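Long-range contacts in Glp_546_48378_50642 (Giardia intestinalis, PDB 2QVW), which cleaves double-stranded RNA into short RNAs of 21 to 23 base pairs in the RNA interference pathway, as a metal-dependent ribonuclease III enzyme: residues I631-R636 / L732-E737; R636-A641 / E725-A730; E704-S709 / K718-T723. All coordinates share one frame; numbering follows the deposited sequence.

From the N terminus, helix 631-642 comes first. Its early part, I631-R636, meets L732-E737 in interaction 1. This closes the outermost loop of the three. The next turns, R636-A641, meet E725-A730 in interaction 2, whose loop is nested inside the first. Interaction 3 is nested inside both and joins E704-S709 to K718-T723 across a short non-helical connection. Helix 718-735 takes part in all three. Interactions 1 and 2 are neighbouring parts of one helix pair, share R636 and touch directly. Interaction 3 lies near the start of helix 718-735, with its centre about 12 Å from that of interaction 2, and adds helix 701-709 to the same ribonuclease III domain.

Interaction 1: residues I631-R636 / L732-E737; sequences IPFLIR and LLACGE
L634 and F633 of helix 631-642 pack on A734 and C735, at the C-terminal end of helix 718-735. The small side chain of A734 sits between the two larger ones. L634 and A734 are the closest pair of CA atoms, 5.1 Å apart.

The side chain of L634 can be followed outward. Its CB lies 3.9 Å from the CB of A734. CG stands anti to the backbone N (chi1 175°); from there CD1 runs back along the partner helix toward A730, and CD2 turns to C735. CD1 stays over A734, 4.0 Å from its CB, and also packs on the carbonyl O of A730, one turn earlier. CD2 meets the SG of C735 at 3.5 Å. The side chain of C735 also touches I626 and T630, in the loop that leads into helix 631-642.

Both helices belong to an all-helical ribonuclease III fold, the second such domain in this chain. Helix 648-669 covers a further side of the contact, where L650 and L653 touch L733.

F633 points its CB toward the partner helix. Its CD2 lies 3.4 Å from the CB of A734, which approaches the ring obliquely. The same methyl packs on CD1 of L637, one turn further along the first helix. CE2 of F633 lies 3.6 Å from the carbonyl O of L733. That oxygen sits at the ring edge, near the ring plane. The ring of F633 also meets the ring of Y598.

No hydrogen bond crosses between the two segments. The touching groups are all buried, and the contact is mainly apolar.

Past C735 the chain turns at G736, whose phi of 98° is no longer helical. The carboxylate of E737 then forms a salt bridge with R571.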
ATOM      1  N   ILE A 631     -11.861 -11.225 -32.140  1.00 36.69           N
ATOM      2  CA  ILE A 631     -12.878 -12.259 -32.274  1.00 35.46           C
ATOM      3  C   ILE A 631     -12.441 -13.599 -32.873  1.00 34.58           C
ATOM      4  O   ILE A 631     -12.552 -14.649 -32.235  1.00 34.67           O
ATOM      5  CB  ILE A 631     -14.056 -11.723 -33.110  1.00 35.46           C
ATOM      6  CG1 ILE A 631     -14.532 -10.382 -32.541  1.00 35.81           C
ATOM      7  CG2 ILE A 631     -15.203 -12.694 -33.066  1.00 34.97           C
ATOM      8  CD1 ILE A 631     -14.926 -10.446 -31.096  1.00 39.53           C
ATOM      9  N   PRO A 632     -11.942 -13.580 -34.112  1.00 33.72           N
ATOM     10  CA  PRO A 632     -11.515 -14.831 -34.740  1.00 32.78           C
ATOM     11  C   PRO A 632     -10.681 -15.739 -33.843  1.00 31.68           C
ATOM     12  O   PRO A 632     -10.934 -16.936 -33.765  1.00 31.44           O
ATOM     13  CB  PRO A 632     -10.748 -14.347 -35.973  1.00 32.58           C
ATOM     14  CG  PRO A 632     -10.217 -13.010 -35.541  1.00 33.49           C
ATOM     15  CD  PRO A 632     -11.424 -12.424 -34.865  1.00 33.92           C
ATOM     16  N   PHE A 633      -9.696 -15.162 -33.165  1.00 30.61           N
ATOM     17  CA  PHE A 633      -8.817 -15.929 -32.289  1.00 29.53           C
ATOM     18  C   PHE A 633      -9.563 -16.447 -31.071  1.00 29.19           C
ATOM     19  O   PHE A 633      -9.331 -17.572 -30.607  1.00 28.90           O
ATOM     20  CB  PHE A 633      -7.632 -15.067 -31.850  1.00 29.23           C
ATOM     21  CG  PHE A 633      -6.678 -15.771 -30.925  1.00 28.10           C
ATOM     22  CD1 PHE A 633      -6.109 -16.989 -31.281  1.00 27.23           C
ATOM     23  CD2 PHE A 633      -6.333 -15.204 -29.703  1.00 27.96           C
ATOM     24  CE1 PHE A 633      -5.213 -17.626 -30.432  1.00 26.97           C
ATOM     25  CE2 PHE A 633      -5.434 -15.838 -28.843  1.00 27.39           C
ATOM     26  CZ  PHE A 633      -4.875 -17.049 -29.211  1.00 26.95           C
ATOM     27  N   LEU A 634     -10.459 -15.612 -30.557  1.00 28.58           N
ATOM     28  CA  LEU A 634     -11.259 -15.965 -29.389  1.00 28.01           C
ATOM     29  C   LEU A 634     -12.065 -17.225 -29.683  1.00 28.07           C
ATOM     30  O   LEU A 634     -12.054 -18.183 -28.904  1.00 28.42           O
ATOM     31  CB  LEU A 634     -12.196 -14.803 -29.032  1.00 27.82           C
ATOM     32  CG  LEU A 634     -13.219 -15.006 -27.913  1.00 26.91           C
ATOM     33  CD1 LEU A 634     -12.547 -15.643 -26.714  1.00 26.82           C
ATOM     34  CD2 LEU A 634     -13.839 -13.663 -27.540  1.00 26.20           C
ATOM     35  N   ILE A 635     -12.742 -17.214 -30.831  1.00 27.84           N
ATOM     36  CA  ILE A 635     -13.570 -18.338 -31.265  1.00 27.60           C
ATOM     37  C   ILE A 635     -12.763 -19.631 -31.252  1.00 27.69           C
ATOM     38  O   ILE A 635     -13.229 -20.671 -30.797  1.00 27.73           O
ATOM     39  CB  ILE A 635     -14.116 -18.116 -32.705  1.00 27.50           C
ATOM     40  CG1 ILE A 635     -14.563 -16.657 -32.891  1.00 27.33           C
ATOM     41  CG2 ILE A 635     -15.283 -19.072 -32.963  1.00 27.33           C
ATOM     42  CD1 ILE A 635     -15.704 -16.231 -31.981  1.00 39.53           C
ATOM     43  N   ARG A 636     -11.546 -19.559 -31.772  1.00 27.89           N
ATOM     44  CA  ARG A 636     -10.687 -20.722 -31.794  1.00 28.14           C
ATOM     45  C   ARG A 636     -10.563 -21.232 -30.370  1.00 27.64           C
ATOM     46  O   ARG A 636     -10.900 -22.389 -30.083  1.00 27.50           O
ATOM     47  CB  ARG A 636      -9.306 -20.345 -32.317  1.00 28.56           C
ATOM     48  CG  ARG A 636      -9.252 -19.997 -33.789  1.00 30.52           C
ATOM     49  CD  ARG A 636      -9.474 -21.222 -34.683  1.00 34.95           C
ATOM     50  NE  ARG A 636      -9.194 -20.907 -36.088  1.00 39.34           N
ATOM     51  CZ  ARG A 636      -9.478 -21.705 -37.117  1.00 42.18           C
ATOM     52  NH1 ARG A 636     -10.059 -22.883 -36.911  1.00 43.08           N
ATOM     53  NH2 ARG A 636      -9.181 -21.320 -38.356  1.00 43.65           N
ATOM     54  N   LEU A 732      -9.388 -14.338 -21.465  1.00 20.38           N
ATOM     55  CA  LEU A 732      -8.126 -13.755 -21.044  1.00 20.72           C
ATOM     56  C   LEU A 732      -7.092 -13.921 -22.157  1.00 21.21           C
ATOM     57  O   LEU A 732      -6.534 -12.944 -22.669  1.00 21.43           O
ATOM     58  CB  LEU A 732      -7.651 -14.454 -19.775  1.00 20.49           C
ATOM     59  CG  LEU A 732      -6.155 -14.514 -19.507  1.00 20.16           C
ATOM     60  CD1 LEU A 732      -5.637 -13.142 -19.105  1.00 19.71           C
ATOM     61  CD2 LEU A 732      -5.900 -15.532 -18.413  1.00 20.30           C
ATOM     62  N   LEU A 733      -6.867 -15.174 -22.535  1.00 21.64           N
ATOM     63  CA  LEU A 733      -5.914 -15.543 -23.571  1.00 21.86           C
ATOM     64  C   LEU A 733      -6.056 -14.795 -24.892  1.00 22.17           C
ATOM     65  O   LEU A 733      -5.061 -14.421 -25.505  1.00 22.42           O
ATOM     66  CB  LEU A 733      -6.025 -17.043 -23.820  1.00 21.58           C
ATOM     67  CG  LEU A 733      -5.411 -17.905 -22.722  1.00 21.34           C
ATOM     68  CD1 LEU A 733      -5.936 -19.323 -22.806  1.00 20.91           C
ATOM     69  CD2 LEU A 733      -3.911 -17.883 -22.871  1.00 21.40           C
ATOM     70  N   ALA A 734      -7.295 -14.583 -25.322  1.00 22.42           N
ATOM     71  CA  ALA A 734      -7.568 -13.908 -26.585  1.00 22.94           C
ATOM     72  C   ALA A 734      -7.913 -12.420 -26.486  1.00 23.44           C
ATOM     73  O   ALA A 734      -7.445 -11.624 -27.298  1.00 23.64           O
ATOM     74  CB  ALA A 734      -8.675 -14.636 -27.310  1.00 23.01           C
ATOM     75  N   CYS A 735      -8.729 -12.045 -25.503  1.00 24.08           N
ATOM     76  CA  CYS A 735      -9.137 -10.651 -25.335  1.00 24.74           C
ATOM     77  C   CYS A 735      -8.349  -9.828 -24.332  1.00 25.24           C
ATOM     78  O   CYS A 735      -8.580  -8.627 -24.204  1.00 25.49           O
ATOM     79  CB  CYS A 735     -10.611 -10.583 -24.955  1.00 24.62           C
ATOM     80  SG  CYS A 735     -11.666 -11.255 -26.208  1.00 25.90           S
ATOM     81  N   GLY A 736      -7.432 -10.457 -23.611  1.00 25.80           N
ATOM     82  CA  GLY A 736      -6.667  -9.705 -22.636  1.00 26.62           C
ATOM     83  C   GLY A 736      -7.223  -9.849 -21.234  1.00 27.15           C
ATOM     84  O   GLY A 736      -8.274 -10.445 -21.035  1.00 27.05           O
ATOM     85  N   GLU A 737      -6.525  -9.284 -20.260  1.00 27.81           N
ATOM     86  CA  GLU A 737      -6.951  -9.394 -18.875  1.00 28.29           C
ATOM     87  C   GLU A 737      -8.222  -8.636 -18.516  1.00 28.70           C
ATOM     88  O   GLU A 737      -9.260  -9.251 -18.329  1.00 28.75           O
ATOM     89  CB  GLU A 737      -5.815  -8.964 -17.944  1.00 28.10           C
ATOM     90  CG  GLU A 737      -4.524  -9.748 -18.132  1.00 28.42           C
ATOM     91  CD  GLU A 737      -3.337  -9.050 -17.514  1.00 30.11           C
ATOM     92  OE1 GLU A 737      -3.025  -7.917 -17.934  1.00 30.42           O
ATOM     93  OE2 GLU A 737      -2.716  -9.634 -16.608  1.00 31.55           O
TER

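Interaction 2: residues R636-A641 / E725-A730; sequences RLLQIA and EAILAA. With MN (manganese (II) ion), chain E.
Alanine against alanine is the unusual feature here: A641 CB faces A726 CB at 3.8 Å, and A730 lies against L637 further along. The two helices belong to the ribonuclease III fold and run nearly antiparallel, at 163°. With such small side chains between them, their axes come within 8.9 Å.

A730 fits between two leucines. Its CB is 3.9 Å from the CB of L637, and it also packs on the carbonyl O of that residue. From the other leucine, L638, CD2 reaches the same methyl at 3.8 Å.

L638 leaves its backbone at an angle to the partner helix, but its end comes closer. With CG anti to the carbonyl carbon (chi1 -75°), the chain brings CD2 to A730 and also to CG2 of I727, at 4.0 Å. The side chains of L638 and I727 cross at about a right angle. CD1 of I727 fills in beside A641 CB. All six touching residues are buried, and no hydrogen bond crosses between the segments.

E725 takes no part in this packing. Together with E651 and D722 it makes up a manganese site, which it joins through an extended side chain: its OE1 lies 2.5 Å from the manganese ion.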
ATOM      1  N   ARG A 636     -11.546 -19.559 -31.772  1.00 27.89           N
ATOM      2  CA  ARG A 636     -10.687 -20.722 -31.794  1.00 28.14           C
ATOM      3  C   ARG A 636     -10.563 -21.232 -30.370  1.00 27.64           C
ATOM      4  O   ARG A 636     -10.900 -22.389 -30.083  1.00 27.50           O
ATOM      5  CB  ARG A 636      -9.306 -20.345 -32.317  1.00 28.56           C
ATOM      6  CG  ARG A 636      -9.252 -19.997 -33.789  1.00 30.52           C
ATOM      7  CD  ARG A 636      -9.474 -21.222 -34.683  1.00 34.95           C
ATOM      8  NE  ARG A 636      -9.194 -20.907 -36.088  1.00 39.34           N
ATOM      9  CZ  ARG A 636      -9.478 -21.705 -37.117  1.00 42.18           C
ATOM     10  NH1 ARG A 636     -10.059 -22.883 -36.911  1.00 43.08           N
ATOM     11  NH2 ARG A 636      -9.181 -21.320 -38.356  1.00 43.65           N
ATOM     12  N   LEU A 637     -10.091 -20.350 -29.485  1.00 27.08           N
ATOM     13  CA  LEU A 637      -9.890 -20.679 -28.079  1.00 26.47           C
ATOM     14  C   LEU A 637     -11.151 -21.152 -27.386  1.00 26.09           C
ATOM     15  O   LEU A 637     -11.092 -21.698 -26.298  1.00 26.10           O
ATOM     16  CB  LEU A 637      -9.309 -19.478 -27.339  1.00 26.57           C
ATOM     17  CG  LEU A 637      -7.926 -19.039 -27.846  1.00 26.30           C
ATOM     18  CD1 LEU A 637      -7.428 -17.867 -27.014  1.00 26.70           C
ATOM     19  CD2 LEU A 637      -6.932 -20.203 -27.765  1.00 25.95           C
ATOM     20  N   LEU A 638     -12.296 -20.949 -28.022  1.00 25.78           N
ATOM     21  CA  LEU A 638     -13.561 -21.389 -27.444  1.00 25.80           C
ATOM     22  C   LEU A 638     -13.877 -22.830 -27.846  1.00 26.11           C
ATOM     23  O   LEU A 638     -14.292 -23.634 -27.013  1.00 26.01           O
ATOM     24  CB  LEU A 638     -14.698 -20.459 -27.870  1.00 25.60           C
ATOM     25  CG  LEU A 638     -14.739 -19.093 -27.177  1.00 25.37           C
ATOM     26  CD1 LEU A 638     -15.876 -18.266 -27.749  1.00 24.90           C
ATOM     27  CD2 LEU A 638     -14.931 -19.281 -25.678  1.00 25.46           C
ATOM     28  N   GLN A 639     -13.679 -23.161 -29.117  1.00 26.50           N
ATOM     29  CA  GLN A 639     -13.934 -24.518 -29.573  1.00 26.72           C
ATOM     30  C   GLN A 639     -13.102 -25.439 -28.712  1.00 26.85           C
ATOM     31  O   GLN A 639     -13.570 -26.465 -28.231  1.00 27.14           O
ATOM     32  CB  GLN A 639     -13.507 -24.706 -31.028  1.00 26.74           C
ATOM     33  CG  GLN A 639     -14.134 -23.756 -32.009  1.00 27.60           C
ATOM     34  CD  GLN A 639     -13.765 -24.102 -33.437  1.00 29.00           C
ATOM     35  OE1 GLN A 639     -14.032 -25.210 -33.907  1.00 29.63           O
ATOM     36  NE2 GLN A 639     -13.150 -23.159 -34.139  1.00 29.27           N
ATOM     37  N   ILE A 640     -11.850 -25.047 -28.525  1.00 27.16           N
ATOM     38  CA  ILE A 640     -10.905 -25.823 -27.741  1.00 27.40           C
ATOM     39  C   ILE A 640     -11.412 -25.971 -26.319  1.00 27.73           C
ATOM     40  O   ILE A 640     -11.232 -27.018 -25.705  1.00 27.93           O
ATOM     41  CB  ILE A 640      -9.548 -25.141 -27.706  1.00 27.42           C
ATOM     42  CG1 ILE A 640      -9.291 -24.447 -29.046  1.00 27.37           C
ATOM     43  CG2 ILE A 640      -8.481 -26.166 -27.474  1.00 27.24           C
ATOM     44  CD1 ILE A 640      -8.007 -23.657 -29.076  1.00 39.53           C
ATOM     45  N   ALA A 641     -12.053 -24.927 -25.801  1.00 27.98           N
ATOM     46  CA  ALA A 641     -12.581 -24.968 -24.438  1.00 28.48           C
ATOM     47  C   ALA A 641     -13.753 -25.935 -24.369  1.00 29.06           C
ATOM     48  O   ALA A 641     -14.029 -26.522 -23.309  1.00 28.90           O
ATOM     49  CB  ALA A 641     -13.038 -23.584 -24.003  1.00 28.34           C
ATOM     50  N   GLU A 725     -14.654 -22.227 -16.507  1.00 24.06           N
ATOM     51  CA  GLU A 725     -13.290 -21.790 -16.227  1.00 23.85           C
ATOM     52  C   GLU A 725     -12.483 -21.862 -17.508  1.00 23.37           C
ATOM     53  O   GLU A 725     -11.587 -21.043 -17.740  1.00 23.26           O
ATOM     54  CB  GLU A 725     -12.625 -22.691 -15.189  1.00 23.70           C
ATOM     55  CG  GLU A 725     -13.341 -22.808 -13.863  1.00 24.82           C
ATOM     56  CD  GLU A 725     -12.624 -23.766 -12.934  1.00 26.28           C
ATOM     57  OE1 GLU A 725     -12.321 -24.905 -13.355  1.00 26.38           O
ATOM     58  OE2 GLU A 725     -12.357 -23.391 -11.779  1.00 27.52           O
ATOM     59  N   ALA A 726     -12.788 -22.866 -18.327  1.00 22.90           N
ATOM     60  CA  ALA A 726     -12.114 -23.046 -19.600  1.00 22.31           C
ATOM     61  C   ALA A 726     -12.415 -21.819 -20.449  1.00 22.07           C
ATOM     62  O   ALA A 726     -11.528 -21.251 -21.089  1.00 22.13           O
ATOM     63  CB  ALA A 726     -12.630 -24.297 -20.283  1.00 22.13           C
ATOM     64  N   ILE A 727     -13.678 -21.411 -20.449  1.00 21.57           N
ATOM     65  CA  ILE A 727     -14.088 -20.243 -21.208  1.00 21.07           C
ATOM     66  C   ILE A 727     -13.283 -19.050 -20.711  1.00 20.89           C
ATOM     67  O   ILE A 727     -12.492 -18.465 -21.448  1.00 20.91           O
ATOM     68  CB  ILE A 727     -15.594 -19.946 -21.015  1.00 21.03           C
ATOM     69  CG1 ILE A 727     -16.430 -21.180 -21.367  1.00 21.27           C
ATOM     70  CG2 ILE A 727     -16.010 -18.763 -21.872  1.00 20.91           C
ATOM     71  CD1 ILE A 727     -16.222 -21.703 -22.765  1.00 39.53           C
ATOM     72  N   LEU A 728     -13.488 -18.709 -19.443  1.00 20.67           N
ATOM     73  CA  LEU A 728     -12.793 -17.594 -18.822  1.00 20.46           C
ATOM     74  C   LEU A 728     -11.367 -17.487 -19.298  1.00 20.69           C
ATOM     75  O   LEU A 728     -10.907 -16.401 -19.608  1.00 20.97           O
ATOM     76  CB  LEU A 728     -12.802 -17.721 -17.298  1.00 20.21           C
ATOM     77  CG  LEU A 728     -11.989 -16.662 -16.526  1.00 19.72           C
ATOM     78  CD1 LEU A 728     -12.398 -15.241 -16.922  1.00 18.81           C
ATOM     79  CD2 LEU A 728     -12.204 -16.884 -15.036  1.00 19.94           C
ATOM     80  N   ALA A 729     -10.661 -18.606 -19.346  1.00 20.78           N
ATOM     81  CA  ALA A 729      -9.286 -18.587 -19.813  1.00 20.71           C
ATOM     82  C   ALA A 729      -9.260 -18.137 -21.275  1.00 20.63           C
ATOM     83  O   ALA A 729      -8.446 -17.296 -21.669  1.00 20.57           O
ATOM     84  CB  ALA A 729      -8.675 -19.962 -19.670  1.00 20.94           C
ATOM     85  N   ALA A 730     -10.172 -18.688 -22.072  1.00 20.54           N
ATOM     86  CA  ALA A 730     -10.270 -18.342 -23.489  1.00 20.63           C
ATOM     87  C   ALA A 730     -10.401 -16.833 -23.715  1.00 20.84           C
ATOM     88  O   ALA A 730      -9.876 -16.289 -24.685  1.00 21.37           O
ATOM     89  CB  ALA A 730     -11.451 -19.063 -24.113  1.00 20.51           C
TER
HETATM   90 MN    MN E 755     -13.169 -26.829 -11.923  1.00 32.42          MN

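Interaction 3: residues E704-S709 / K718-T723; sequences EVIIES and KVYGDT
I706, on helix 701-709, faces V719, Y720 and T723 of helix 718-735 and makes the tight part of this contact. Its two branches divide the work. CG2, anti to the backbone N, lies 4.1 Å from CG1 of V719, and the two side chains run past one another, pointing opposite ways. The same methyl sits over one face of the Y720 ring, 4.2 Å above the plane and displaced from the ring centre toward its outer atoms. CD1, on the other branch, meets CG2 of T723 tip to tip at 4.0 Å.

The looser side belongs to I707, which is exposed to solvent. Its CG1 lies 3.7 Å from OH of Y720, with CD1 beside it; the two side chains cross at a slant. K696 makes a cation-pi contact with Y720.

The two helices of this ribonuclease III domain cross at 125°, and their axes stay 11.0 Å apart. Larger side chains fill the distance between them. The carboxylate of D722, on the same helix as V719 and T723, serves a manganese site with E651 and E725.

The contact is mainly van der Waals, and the Y720 hydroxyl oxygen meets only carbon atoms of I707. Shape and the apolar burial of I706 hold these segments together, with no hydrogen bond between them to fix their angle.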
ATOM      1  N   GLU A 704     -26.091 -27.838 -25.091  1.00 57.04           N
ATOM      2  CA  GLU A 704     -26.266 -28.919 -26.054  1.00 57.91           C
ATOM      3  C   GLU A 704     -24.960 -29.591 -26.471  1.00 58.15           C
ATOM      4  O   GLU A 704     -24.858 -30.818 -26.477  1.00 58.21           O
ATOM      5  CB  GLU A 704     -26.982 -28.387 -27.293  1.00 57.95           C
ATOM      6  CG  GLU A 704     -28.348 -27.783 -27.004  1.00 59.17           C
ATOM      7  CD  GLU A 704     -29.000 -27.179 -28.240  1.00 60.63           C
ATOM      8  OE1 GLU A 704     -29.198 -27.907 -29.237  1.00 61.67           O
ATOM      9  OE2 GLU A 704     -29.319 -25.971 -28.215  1.00 61.73           O
ATOM     10  N   VAL A 705     -23.969 -28.784 -26.834  1.00 58.72           N
ATOM     11  CA  VAL A 705     -22.671 -29.312 -27.245  1.00 59.23           C
ATOM     12  C   VAL A 705     -22.044 -30.129 -26.114  1.00 59.86           C
ATOM     13  O   VAL A 705     -21.369 -31.129 -26.356  1.00 59.91           O
ATOM     14  CB  VAL A 705     -21.706 -28.173 -27.627  1.00 59.05           C
ATOM     15  CG1 VAL A 705     -20.392 -28.747 -28.119  1.00 58.78           C
ATOM     16  CG2 VAL A 705     -22.338 -27.300 -28.690  1.00 59.02           C
ATOM     17  N   ILE A 706     -22.271 -29.689 -24.881  1.00 60.68           N
ATOM     18  CA  ILE A 706     -21.745 -30.374 -23.711  1.00 61.51           C
ATOM     19  C   ILE A 706     -22.275 -31.801 -23.677  1.00 62.42           C
ATOM     20  O   ILE A 706     -21.515 -32.762 -23.761  1.00 62.71           O
ATOM     21  CB  ILE A 706     -22.186 -29.687 -22.412  1.00 61.29           C
ATOM     22  CG1 ILE A 706     -21.750 -28.223 -22.413  1.00 61.23           C
ATOM     23  CG2 ILE A 706     -21.610 -30.436 -21.217  1.00 60.97           C
ATOM     24  CD1 ILE A 706     -20.263 -28.031 -22.312  1.00 39.53           C
ATOM     25  N   ILE A 707     -23.590 -31.919 -23.536  1.00 63.43           N
ATOM     26  CA  ILE A 707     -24.257 -33.210 -23.497  1.00 64.39           C
ATOM     27  C   ILE A 707     -23.852 -34.000 -24.733  1.00 65.22           C
ATOM     28  O   ILE A 707     -23.743 -35.226 -24.703  1.00 65.28           O
ATOM     29  CB  ILE A 707     -25.785 -33.028 -23.507  1.00 64.33           C
ATOM     30  CG1 ILE A 707     -26.191 -32.019 -22.434  1.00 64.38           C
ATOM     31  CG2 ILE A 707     -26.470 -34.367 -23.271  1.00 64.41           C
ATOM     32  CD1 ILE A 707     -27.650 -31.621 -22.484  1.00 39.53           C
ATOM     33  N   GLU A 708     -23.629 -33.277 -25.823  1.00 66.39           N
ATOM     34  CA  GLU A 708     -23.240 -33.879 -27.081  1.00 67.55           C
ATOM     35  C   GLU A 708     -21.905 -34.593 -26.964  1.00 67.83           C
ATOM     36  O   GLU A 708     -21.749 -35.712 -27.443  1.00 67.85           O
ATOM     37  CB  GLU A 708     -23.169 -32.801 -28.167  1.00 67.76           C
ATOM     38  CG  GLU A 708     -22.743 -33.315 -29.534  1.00 69.78           C
ATOM     39  CD  GLU A 708     -23.425 -34.618 -29.901  1.00 72.68           C
ATOM     40  OE1 GLU A 708     -24.674 -34.677 -29.845  1.00 73.66           O
ATOM     41  OE2 GLU A 708     -22.710 -35.586 -30.243  1.00 73.68           O
ATOM     42  N   SER A 709     -20.949 -33.943 -26.311  1.00 68.36           N
ATOM     43  CA  SER A 709     -19.610 -34.495 -26.136  1.00 68.90           C
ATOM     44  C   SER A 709     -19.515 -35.448 -24.946  1.00 69.23           C
ATOM     45  O   SER A 709     -18.551 -36.205 -24.816  1.00 69.28           O
ATOM     46  CB  SER A 709     -18.610 -33.353 -25.950  1.00 68.87           C
ATOM     47  OG  SER A 709     -18.777 -32.364 -26.946  1.00 69.16           O
ATOM     48  N   LYS A 718     -19.742 -31.866 -13.280  1.00 44.62           N
ATOM     49  CA  LYS A 718     -18.592 -30.999 -13.045  1.00 42.66           C
ATOM     50  C   LYS A 718     -18.268 -30.212 -14.309  1.00 40.90           C
ATOM     51  O   LYS A 718     -18.118 -28.989 -14.269  1.00 40.89           O
ATOM     52  CB  LYS A 718     -17.387 -31.857 -12.626  1.00 43.01           C
ATOM     53  CG  LYS A 718     -17.750 -32.909 -11.583  1.00 44.52           C
ATOM     54  CD  LYS A 718     -16.554 -33.430 -10.823  1.00 47.34           C
ATOM     55  CE  LYS A 718     -17.012 -34.214  -9.588  1.00 48.27           C
ATOM     56  NZ  LYS A 718     -15.876 -34.620  -8.700  1.00 49.59           N
ATOM     57  N   VAL A 719     -18.180 -30.929 -15.427  1.00 38.51           N
ATOM     58  CA  VAL A 719     -17.865 -30.344 -16.722  1.00 36.18           C
ATOM     59  C   VAL A 719     -18.519 -29.000 -16.938  1.00 34.69           C
ATOM     60  O   VAL A 719     -17.971 -28.142 -17.617  1.00 34.35           O
ATOM     61  CB  VAL A 719     -18.302 -31.261 -17.856  1.00 36.15           C
ATOM     62  CG1 VAL A 719     -18.007 -30.605 -19.181  1.00 35.60           C
ATOM     63  CG2 VAL A 719     -17.579 -32.591 -17.755  1.00 35.88           C
ATOM     64  N   TYR A 720     -19.700 -28.823 -16.365  1.00 33.19           N
ATOM     65  CA  TYR A 720     -20.422 -27.573 -16.497  1.00 31.77           C
ATOM     66  C   TYR A 720     -19.638 -26.439 -15.864  1.00 31.09           C
ATOM     67  O   TYR A 720     -19.414 -25.404 -16.488  1.00 31.20           O
ATOM     68  CB  TYR A 720     -21.798 -27.700 -15.845  1.00 31.63           C
ATOM     69  CG  TYR A 720     -22.831 -28.349 -16.741  1.00 30.55           C
ATOM     70  CD1 TYR A 720     -23.389 -27.650 -17.816  1.00 29.67           C
ATOM     71  CD2 TYR A 720     -23.238 -29.671 -16.533  1.00 30.15           C
ATOM     72  CE1 TYR A 720     -24.323 -28.247 -18.656  1.00 29.82           C
ATOM     73  CE2 TYR A 720     -24.175 -30.279 -17.375  1.00 30.23           C
ATOM     74  CZ  TYR A 720     -24.710 -29.560 -18.429  1.00 30.17           C
ATOM     75  OH  TYR A 720     -25.637 -30.150 -19.258  1.00 30.39           O
ATOM     76  N   GLY A 721     -19.217 -26.631 -14.622  1.00 30.25           N
ATOM     77  CA  GLY A 721     -18.461 -25.592 -13.962  1.00 29.63           C
ATOM     78  C   GLY A 721     -17.081 -25.487 -14.572  1.00 29.11           C
ATOM     79  O   GLY A 721     -16.563 -24.394 -14.783  1.00 28.70           O
ATOM     80  N   ASP A 722     -16.504 -26.646 -14.870  1.00 28.86           N
ATOM     81  CA  ASP A 722     -15.164 -26.750 -15.441  1.00 28.56           C
ATOM     82  C   ASP A 722     -14.995 -26.131 -16.824  1.00 27.99           C
ATOM     83  O   ASP A 722     -13.941 -25.598 -17.141  1.00 28.11           O
ATOM     84  CB  ASP A 722     -14.729 -28.220 -15.466  1.00 28.79           C
ATOM     85  CG  ASP A 722     -14.418 -28.760 -14.078  1.00 29.78           C
ATOM     86  OD1 ASP A 722     -15.253 -28.594 -13.157  1.00 30.81           O
ATOM     87  OD2 ASP A 722     -13.334 -29.354 -13.903  1.00 31.29           O
ATOM     88  N   THR A 723     -16.018 -26.201 -17.660  1.00 27.31           N
ATOM     89  CA  THR A 723     -15.899 -25.600 -18.981  1.00 26.44           C
ATOM     90  C   THR A 723     -15.972 -24.085 -18.839  1.00 25.71           C
ATOM     91  O   THR A 723     -15.368 -23.354 -19.623  1.00 25.65           O
ATOM     92  CB  THR A 723     -17.017 -26.065 -19.933  1.00 26.60           C
ATOM     93  OG1 THR A 723     -18.289 -25.740 -19.370  1.00 27.05           O
ATOM     94  CG2 THR A 723     -16.922 -27.568 -20.175  1.00 26.09           C
TER